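Local coordinates for protein prolyl endopeptidase (PDB 2BKL) that probably hydrolyses oligopeptides after proline, and much less readily after alanine, as a serine endopeptidase of the prolyl oligopeptidase family, at residues 312-317 against 332-337; 429-434 against 480-485. All coordinates share one frame; numbering follows the deposited sequence.

Interaction 1: residues 312-317 against 332-337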
ATOM      1  N   GLU A 312       6.581 -12.872  28.416  1.00  9.05           N
ATOM      2  CA  GLU A 312       6.044 -11.591  28.026  1.00 10.65           C
ATOM      3  C   GLU A 312       6.934 -10.477  28.576  1.00 10.19           C
ATOM      4  O   GLU A 312       7.137 -10.378  29.780  1.00 10.86           O
ATOM      5  CB  GLU A 312       4.629 -11.440  28.546  1.00 10.38           C
ATOM      6  CG  GLU A 312       3.923 -10.176  28.098  1.00 13.12           C
ATOM      7  CD  GLU A 312       2.535 -10.067  28.670  1.00 13.51           C
ATOM      8  OE1 GLU A 312       2.413 -10.005  29.923  1.00 18.76           O
ATOM      9  OE2 GLU A 312       1.564 -10.043  27.896  1.00 15.56           O
ATOM     10  N   ILE A 313       7.473  -9.637  27.704  1.00  8.66           N
ATOM     11  CA  ILE A 313       8.286  -8.493  28.145  1.00  8.59           C
ATOM     12  C   ILE A 313       7.632  -7.126  27.888  1.00  9.40           C
ATOM     13  O   ILE A 313       7.990  -6.160  28.547  1.00  9.75           O
ATOM     14  CB  ILE A 313       9.700  -8.534  27.543  1.00  8.64           C
ATOM     15  CG1 ILE A 313       9.677  -8.529  26.016  1.00  9.58           C
ATOM     16  CG2 ILE A 313      10.470  -9.766  28.053  1.00 10.21           C
ATOM     17  CD1 ILE A 313      11.054  -8.181  25.389  1.00 10.32           C
ATOM     18  N   VAL A 314       6.716  -7.034  26.929  1.00  7.23           N
ATOM     19  CA  VAL A 314       5.961  -5.806  26.704  1.00  7.91           C
ATOM     20  C   VAL A 314       4.501  -6.206  26.644  1.00  8.75           C
ATOM     21  O   VAL A 314       4.030  -6.759  25.635  1.00  9.01           O
ATOM     22  CB  VAL A 314       6.354  -5.064  25.404  1.00  7.11           C
ATOM     23  CG1 VAL A 314       5.506  -3.765  25.252  1.00  8.00           C
ATOM     24  CG2 VAL A 314       7.799  -4.710  25.404  1.00  9.24           C
ATOM     25  N   PRO A 315       3.773  -6.046  27.742  1.00  8.95           N
ATOM     26  CA  PRO A 315       2.361  -6.417  27.735  1.00  9.40           C
ATOM     27  C   PRO A 315       1.515  -5.594  26.798  1.00  9.42           C
ATOM     28  O   PRO A 315       1.920  -4.523  26.378  1.00  9.68           O
ATOM     29  CB  PRO A 315       1.931  -6.186  29.198  1.00 10.53           C
ATOM     30  CG  PRO A 315       3.168  -6.271  29.954  1.00 12.09           C
ATOM     31  CD  PRO A 315       4.227  -5.656  29.084  1.00 10.93           C
ATOM     32  N   GLU A 316       0.353  -6.115  26.437  1.00  8.78           N
ATOM     33  CA  GLU A 316      -0.603  -5.346  25.664  1.00  9.25           C
ATOM     34  C   GLU A 316      -0.912  -4.028  26.364  1.00 10.79           C
ATOM     35  O   GLU A 316      -1.160  -4.000  27.582  1.00 10.09           O
ATOM     36  CB  GLU A 316      -1.897  -6.153  25.476  1.00  9.89           C
ATOM     37  CG  GLU A 316      -2.879  -5.566  24.486  1.00 10.11           C
ATOM     38  CD  GLU A 316      -4.174  -6.355  24.353  1.00 11.72           C
ATOM     39  OE1 GLU A 316      -4.528  -7.123  25.287  1.00 15.15           O
ATOM     40  OE2 GLU A 316      -4.864  -6.167  23.340  1.00 12.63           O
ATOM     41  N   ASP A 317      -0.918  -2.952  25.602  1.00 10.26           N
ATOM     42  CA  ASP A 317      -1.240  -1.642  26.156  1.00 11.76           C
ATOM     43  C   ASP A 317      -2.716  -1.548  26.514  1.00 16.48           C
ATOM     44  O   ASP A 317      -3.549  -2.225  25.930  1.00 18.42           O
ATOM     45  CB  ASP A 317      -0.840  -0.543  25.169  1.00 10.90           C
ATOM     46  CG  ASP A 317      -0.824   0.829  25.812  1.00 12.69           C
ATOM     47  OD1 ASP A 317      -1.859   1.526  25.748  1.00 14.65           O
ATOM     48  OD2 ASP A 317       0.190   1.280  26.372  1.00 14.12           O
ATOM     49  N   LEU A 332      14.663  -1.748  22.215  1.00  7.23           N
ATOM     50  CA  LEU A 332      13.436  -1.915  21.433  1.00  6.84           C
ATOM     51  C   LEU A 332      12.808  -0.568  21.139  1.00  7.36           C
ATOM     52  O   LEU A 332      12.687   0.256  22.023  1.00  9.28           O
ATOM     53  CB  LEU A 332      12.441  -2.773  22.212  1.00  7.70           C
ATOM     54  CG  LEU A 332      12.910  -4.188  22.576  1.00  7.58           C
ATOM     55  CD1 LEU A 332      11.835  -4.853  23.393  1.00 10.98           C
ATOM     56  CD2 LEU A 332      13.256  -5.022  21.374  1.00 11.08           C
ATOM     57  N   SER A 333      12.397  -0.345  19.897  1.00  6.16           N
ATOM     58  CA  SER A 333      11.604   0.823  19.507  1.00  6.18           C
ATOM     59  C   SER A 333      10.217   0.337  19.120  1.00  7.09           C
ATOM     60  O   SER A 333      10.084  -0.492  18.261  1.00  7.71           O
ATOM     61  CB  SER A 333      12.256   1.603  18.371  1.00  8.75           C
ATOM     62  OG  SER A 333      11.536   2.803  18.130  1.00  9.94           O
ATOM     63  N   LEU A 334       9.218   0.871  19.805  1.00  5.91           N
ATOM     64  CA  LEU A 334       7.840   0.378  19.745  1.00  6.54           C
ATOM     65  C   LEU A 334       6.972   1.482  19.141  1.00  7.07           C
ATOM     66  O   LEU A 334       6.843   2.586  19.694  1.00  6.97           O
ATOM     67  CB  LEU A 334       7.337   0.031  21.139  1.00  7.30           C
ATOM     68  CG  LEU A 334       8.213  -0.884  22.016  1.00  8.72           C
ATOM     69  CD1 LEU A 334       7.702  -0.971  23.430  1.00 11.01           C
ATOM     70  CD2 LEU A 334       8.231  -2.212  21.417  1.00 12.05           C
ATOM     71  N   GLU A 335       6.335   1.169  18.028  1.00  7.16           N
ATOM     72  CA  GLU A 335       5.462   2.109  17.332  1.00  7.29           C
ATOM     73  C   GLU A 335       4.020   1.760  17.672  1.00  7.46           C
ATOM     74  O   GLU A 335       3.520   0.705  17.294  1.00  9.12           O
ATOM     75  CB  GLU A 335       5.659   2.025  15.824  1.00 10.20           C
ATOM     76  CG  GLU A 335       4.832   3.031  15.029  1.00 14.46           C
ATOM     77  CD  GLU A 335       4.773   2.719  13.544  1.00 16.64           C
ATOM     78  OE1 GLU A 335       5.334   1.718  13.061  1.00 21.99           O
ATOM     79  OE2 GLU A 335       4.077   3.482  12.857  1.00 25.28           O
ATOM     80  N   TYR A 336       3.371   2.670  18.380  1.00  7.15           N
ATOM     81  CA  TYR A 336       1.965   2.571  18.815  1.00  7.33           C
ATOM     82  C   TYR A 336       1.092   3.532  17.995  1.00  9.42           C
ATOM     83  O   TYR A 336       1.570   4.523  17.464  1.00 11.14           O
ATOM     84  CB  TYR A 336       1.811   2.898  20.281  1.00  8.88           C
ATOM     85  CG  TYR A 336       2.323   1.821  21.209  1.00  7.13           C
ATOM     86  CD1 TYR A 336       1.525   0.744  21.575  1.00  7.90           C
ATOM     87  CD2 TYR A 336       3.611   1.863  21.703  1.00  8.39           C
ATOM     88  CE1 TYR A 336       1.995  -0.235  22.444  1.00  8.88           C
ATOM     89  CE2 TYR A 336       4.087   0.908  22.517  1.00  8.58           C
ATOM     90  CZ  TYR A 336       3.277  -0.149  22.910  1.00  9.15           C
ATOM     91  OH  TYR A 336       3.756  -1.143  23.748  1.00  8.84           O
ATOM     92  N   LEU A 337      -0.196   3.197  17.914  1.00  9.50           N
ATOM     93  CA  LEU A 337      -1.214   4.076  17.382  1.00  9.43           C
ATOM     94  C   LEU A 337      -2.244   4.330  18.455  1.00  7.92           C
ATOM     95  O   LEU A 337      -2.818   3.380  18.996  1.00 10.90           O
ATOM     96  CB  LEU A 337      -1.878   3.426  16.178  1.00 11.78           C
ATOM     97  CG  LEU A 337      -2.325   4.313  15.033  1.00 15.27           C
ATOM     98  CD1 LEU A 337      -1.131   4.969  14.350  1.00 12.37           C
ATOM     99  CD2 LEU A 337      -3.140   3.500  14.022  1.00 14.94           C
TER
HETATM  100  O   HOH W   1       2.128  -3.296  23.896  1.00 17.34           O

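Interaction 2: residues 429-434 against 480-485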
ATOM      1  N   LYS A 429     -17.836   3.767  17.032  1.00  5.73           N
ATOM      2  CA  LYS A 429     -17.262   5.094  16.873  1.00  5.13           C
ATOM      3  C   LYS A 429     -16.048   5.025  15.971  1.00  5.64           C
ATOM      4  O   LYS A 429     -15.056   4.369  16.300  1.00  7.08           O
ATOM      5  CB  LYS A 429     -16.900   5.695  18.250  1.00  5.76           C
ATOM      6  CG  LYS A 429     -18.003   5.581  19.338  1.00  7.68           C
ATOM      7  CD  LYS A 429     -19.355   6.112  18.859  1.00  7.85           C
ATOM      8  CE  LYS A 429     -20.422   5.996  19.923  1.00  9.05           C
ATOM      9  NZ  LYS A 429     -20.699   4.600  20.360  1.00  9.50           N
ATOM     10  N   VAL A 430     -16.151   5.687  14.836  1.00  4.63           N
ATOM     11  CA  VAL A 430     -15.138   5.620  13.809  1.00  3.51           C
ATOM     12  C   VAL A 430     -14.403   6.943  13.732  1.00  3.04           C
ATOM     13  O   VAL A 430     -15.060   7.994  13.686  1.00  4.57           O
ATOM     14  CB  VAL A 430     -15.772   5.325  12.443  1.00  5.26           C
ATOM     15  CG1 VAL A 430     -14.677   5.252  11.351  1.00  5.47           C
ATOM     16  CG2 VAL A 430     -16.613   4.050  12.464  1.00  6.16           C
ATOM     17  N   PRO A 431     -13.074   6.956  13.738  1.00  2.64           N
ATOM     18  CA  PRO A 431     -12.341   8.214  13.562  1.00  4.06           C
ATOM     19  C   PRO A 431     -12.313   8.704  12.129  1.00  4.29           C
ATOM     20  O   PRO A 431     -12.383   7.911  11.183  1.00  5.27           O
ATOM     21  CB  PRO A 431     -10.928   7.900  13.996  1.00  5.58           C
ATOM     22  CG  PRO A 431     -10.957   6.483  14.525  1.00  5.68           C
ATOM     23  CD  PRO A 431     -12.160   5.813  13.919  1.00  3.93           C
ATOM     24  N   MET A 432     -12.199  10.011  11.973  1.00  3.63           N
ATOM     25  CA  MET A 432     -12.019  10.634  10.667  1.00  4.37           C
ATOM     26  C   MET A 432     -11.197  11.900  10.823  1.00  3.20           C
ATOM     27  O   MET A 432     -11.428  12.692  11.761  1.00  3.54           O
ATOM     28  CB  MET A 432     -13.374  10.936  10.009  1.00  4.11           C
ATOM     29  CG  MET A 432     -13.243  11.626   8.680  1.00  4.66           C
ATOM     30  SD  MET A 432     -14.772  11.529   7.672  1.00  6.01           S
ATOM     31  CE  MET A 432     -15.977  12.198   8.745  1.00  6.38           C
ATOM     32  N   PHE A 433     -10.229  12.114   9.934  1.00  3.54           N
ATOM     33  CA  PHE A 433      -9.530  13.388   9.804  1.00  3.17           C
ATOM     34  C   PHE A 433     -10.233  14.285   8.816  1.00  3.27           C
ATOM     35  O   PHE A 433     -10.686  13.828   7.771  1.00  4.40           O
ATOM     36  CB  PHE A 433      -8.087  13.178   9.337  1.00  5.86           C
ATOM     37  CG  PHE A 433      -7.237  12.339  10.241  1.00  5.44           C
ATOM     38  CD1 PHE A 433      -6.794  12.838  11.459  1.00  7.90           C
ATOM     39  CD2 PHE A 433      -6.828  11.057   9.856  1.00  7.16           C
ATOM     40  CE1 PHE A 433      -5.986  12.068  12.300  1.00  8.54           C
ATOM     41  CE2 PHE A 433      -5.998  10.315  10.676  1.00  6.88           C
ATOM     42  CZ  PHE A 433      -5.592  10.797  11.880  1.00  9.10           C
ATOM     43  N   VAL A 434     -10.338  15.571   9.143  1.00  4.25           N
ATOM     44  CA  VAL A 434     -10.959  16.550   8.267  1.00  5.13           C
ATOM     45  C   VAL A 434     -10.017  17.718   8.115  1.00  5.81           C
ATOM     46  O   VAL A 434      -9.607  18.328   9.109  1.00  6.89           O
ATOM     47  CB  VAL A 434     -12.350  17.000   8.763  1.00  5.42           C
ATOM     48  CG1 VAL A 434     -13.009  17.878   7.698  1.00  7.59           C
ATOM     49  CG2 VAL A 434     -13.243  15.809   9.078  1.00  7.03           C
ATOM     50  N   VAL A 480     -10.574  11.931   5.561  1.00  4.53           N
ATOM     51  CA  VAL A 480     -10.016  10.581   5.499  1.00  4.73           C
ATOM     52  C   VAL A 480     -10.603   9.782   6.680  1.00  4.84           C
ATOM     53  O   VAL A 480     -10.353  10.115   7.836  1.00  5.30           O
ATOM     54  CB  VAL A 480      -8.458  10.600   5.571  1.00  7.58           C
ATOM     55  CG1 VAL A 480      -7.916   9.186   5.428  1.00  8.13           C
ATOM     56  CG2 VAL A 480      -7.882  11.526   4.489  1.00  8.90           C
ATOM     57  N   ALA A 481     -11.386   8.750   6.378  1.00  4.82           N
ATOM     58  CA  ALA A 481     -12.048   7.954   7.412  1.00  3.96           C
ATOM     59  C   ALA A 481     -11.241   6.733   7.765  1.00  3.90           C
ATOM     60  O   ALA A 481     -10.735   6.041   6.851  1.00  5.31           O
ATOM     61  CB  ALA A 481     -13.439   7.575   6.972  1.00  6.16           C
ATOM     62  N   ASN A 482     -11.142   6.415   9.050  1.00  3.95           N
ATOM     63  CA  ASN A 482     -10.408   5.254   9.552  1.00  4.34           C
ATOM     64  C   ASN A 482     -11.380   4.089   9.735  1.00  4.96           C
ATOM     65  O   ASN A 482     -11.627   3.590  10.839  1.00  4.76           O
ATOM     66  CB  ASN A 482      -9.707   5.593  10.870  1.00  4.70           C
ATOM     67  CG  ASN A 482      -8.652   6.640  10.712  1.00  6.36           C
ATOM     68  OD1 ASN A 482      -8.871   7.800  11.035  1.00  7.65           O
ATOM     69  ND2 ASN A 482      -7.487   6.234  10.232  1.00  6.28           N
ATOM     70  N   LEU A 483     -11.880   3.637   8.602  1.00  4.30           N
ATOM     71  CA  LEU A 483     -12.892   2.603   8.531  1.00  3.50           C
ATOM     72  C   LEU A 483     -12.403   1.286   9.139  1.00  2.69           C
ATOM     73  O   LEU A 483     -11.197   0.979   9.157  1.00  4.58           O
ATOM     74  CB  LEU A 483     -13.251   2.331   7.092  1.00  4.78           C
ATOM     75  CG  LEU A 483     -13.625   3.505   6.222  1.00  4.61           C
ATOM     76  CD1 LEU A 483     -13.803   3.049   4.745  1.00  4.77           C
ATOM     77  CD2 LEU A 483     -14.880   4.155   6.737  1.00  5.65           C
ATOM     78  N   ARG A 484     -13.343   0.502   9.655  1.00  3.99           N
ATOM     79  CA  ARG A 484     -13.035  -0.884  10.028  1.00  4.65           C
ATOM     80  C   ARG A 484     -12.464  -1.634   8.814  1.00  3.94           C
ATOM     81  O   ARG A 484     -12.562  -1.166   7.652  1.00  5.46           O
ATOM     82  CB  ARG A 484     -14.254  -1.591  10.611  1.00  4.57           C
ATOM     83  CG  ARG A 484     -14.532  -1.189  12.049  1.00  5.67           C
ATOM     84  CD  ARG A 484     -15.800  -1.787  12.644  1.00  4.64           C
ATOM     85  NE  ARG A 484     -16.982  -1.151  12.071  1.00  6.93           N
ATOM     86  CZ  ARG A 484     -18.207  -1.492  12.386  1.00  6.41           C
ATOM     87  NH1 ARG A 484     -18.417  -2.471  13.244  1.00  7.61           N
ATOM     88  NH2 ARG A 484     -19.228  -0.888  11.808  1.00  7.39           N
ATOM     89  N   GLY A 485     -11.809  -2.758   9.087  1.00  4.43           N
ATOM     90  CA  GLY A 485     -11.000  -3.426   8.106  1.00  4.43           C
ATOM     91  C   GLY A 485      -9.564  -2.958   8.116  1.00  4.83           C
ATOM     92  O   GLY A 485      -8.674  -3.726   7.775  1.00  5.69           O
TER

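Interaction 1: residues 312-317 against 332-337
V314 and L334 meet tip to tip, CG1 of V314 lying 4.0 Å from CD1 of L334. The same methyl also packs against the phenol of Y336: chi1 of V314 (-180°) turns CG1 away from the backbone N and out to OH of Y336, 3.5 Å away. Wedged between leucine and hydroxyl, V314 is the tight centre of a seam between two blades of the beta-propeller: 312-317 leaves the outermost strand of one blade, and 332-337 runs along the second strand of the next. Beside it I313 crosses L332 at about a right angle, CD1 touching CD1. I313 and V314 both face V297 of strand 296-300 in a classic beta bulge, and both side chains also reach 332-337.

Toward the partly exposed D317 the contact is looser. A water at the edge of the phenol, in the ring plane, hydrogen-bonds to both OH of Y336 (2.7 Å) and O of P315 (2.8 Å). CB of D317 approaches CE1 of Y336 obliquely at 3.9 Å, while its carboxylate turns to A320 N and R345; R345 also makes a cation-pi contact with the Y336 ring. The blades therefore join directly through hydrocarbon, and a buried phenol reaches the turn through water.

Interaction 2: residues 429-434 against 480-485
The F433 ring and the N482 carboxamide stand steeply against each other, their planes 77° apart. OD1 of N482 comes to 3.8 Å from CE2 of F433 on an oblique line that is neither face-on nor edge-on, and O of V480 approaches the ring obliquely too. Next to this pair the P431 ring crosses the asparagine at about a right angle, its CB 3.6 Å from OD1 of N482. A chi1 of -64° sets CG of N482 anti to its carbonyl carbon and carries the amide over to P431 and F433. The other end of the amide is fixed by ND2, which hydrogen-bonds to E488 and to the carbonyl of M460. F433 also meets the ring of F384, with planes at about 60°, so its phenyl group touches the propeller domain.

Behind these groups the backbones pair antiparallel. F433 and V480 form a hydrogen-bonded pair, with N of F433 donating to O of V480 at 2.9 Å and N of V480 returning a bond to O of F433; M432 and A481 make the adjacent non-hydrogen-bonded pair. O of V480 receives in addition a CA-H...O contact from M432. A nearly straight bond (171°) runs from N of N482 to O of P431, one residue past the end of strand 477-481.

Strands 429-437 and 477-481 are neighbours in the mixed eight-stranded sheet of the alpha/beta-hydrolase domain, within its antiparallel edge portion. M432 and A481 lie on the sheet face turned to helix 503-518; SD of M432 is 4.2 Å from CB of A481, and the methionine also touches Y515. F433 and V480 occupy the reverse face.

N482 itself centres an inverse gamma turn, where strand gives way to loop, with a weak L483 N to A481 O bond. Its carbonyl accepts from W493 NE1 and packs 3.5 Å from CG1 of V430. R484 then bridges D426 and D508.

How the interactions relate
From the N terminus, interaction 1 comes first and closes a short loop: only 14 residues, largely strand 321-328, separate 312-317 from 332-337, and the contact fastens one propeller blade to the next. The chain then completes the rest of that blade and another before entering the hydrolase domain. There interaction 2 closes a longer excursion of 45 residues, which includes strand 448-451 and helix 469-473, by pairing two sheet strands. The two loops follow in series, neither nested nor crossed. Their centres lie 23 Å apart, yet the nearest atoms come within about 6 Å without touching, where the propeller strand 331-338 approaches the catalytic domain.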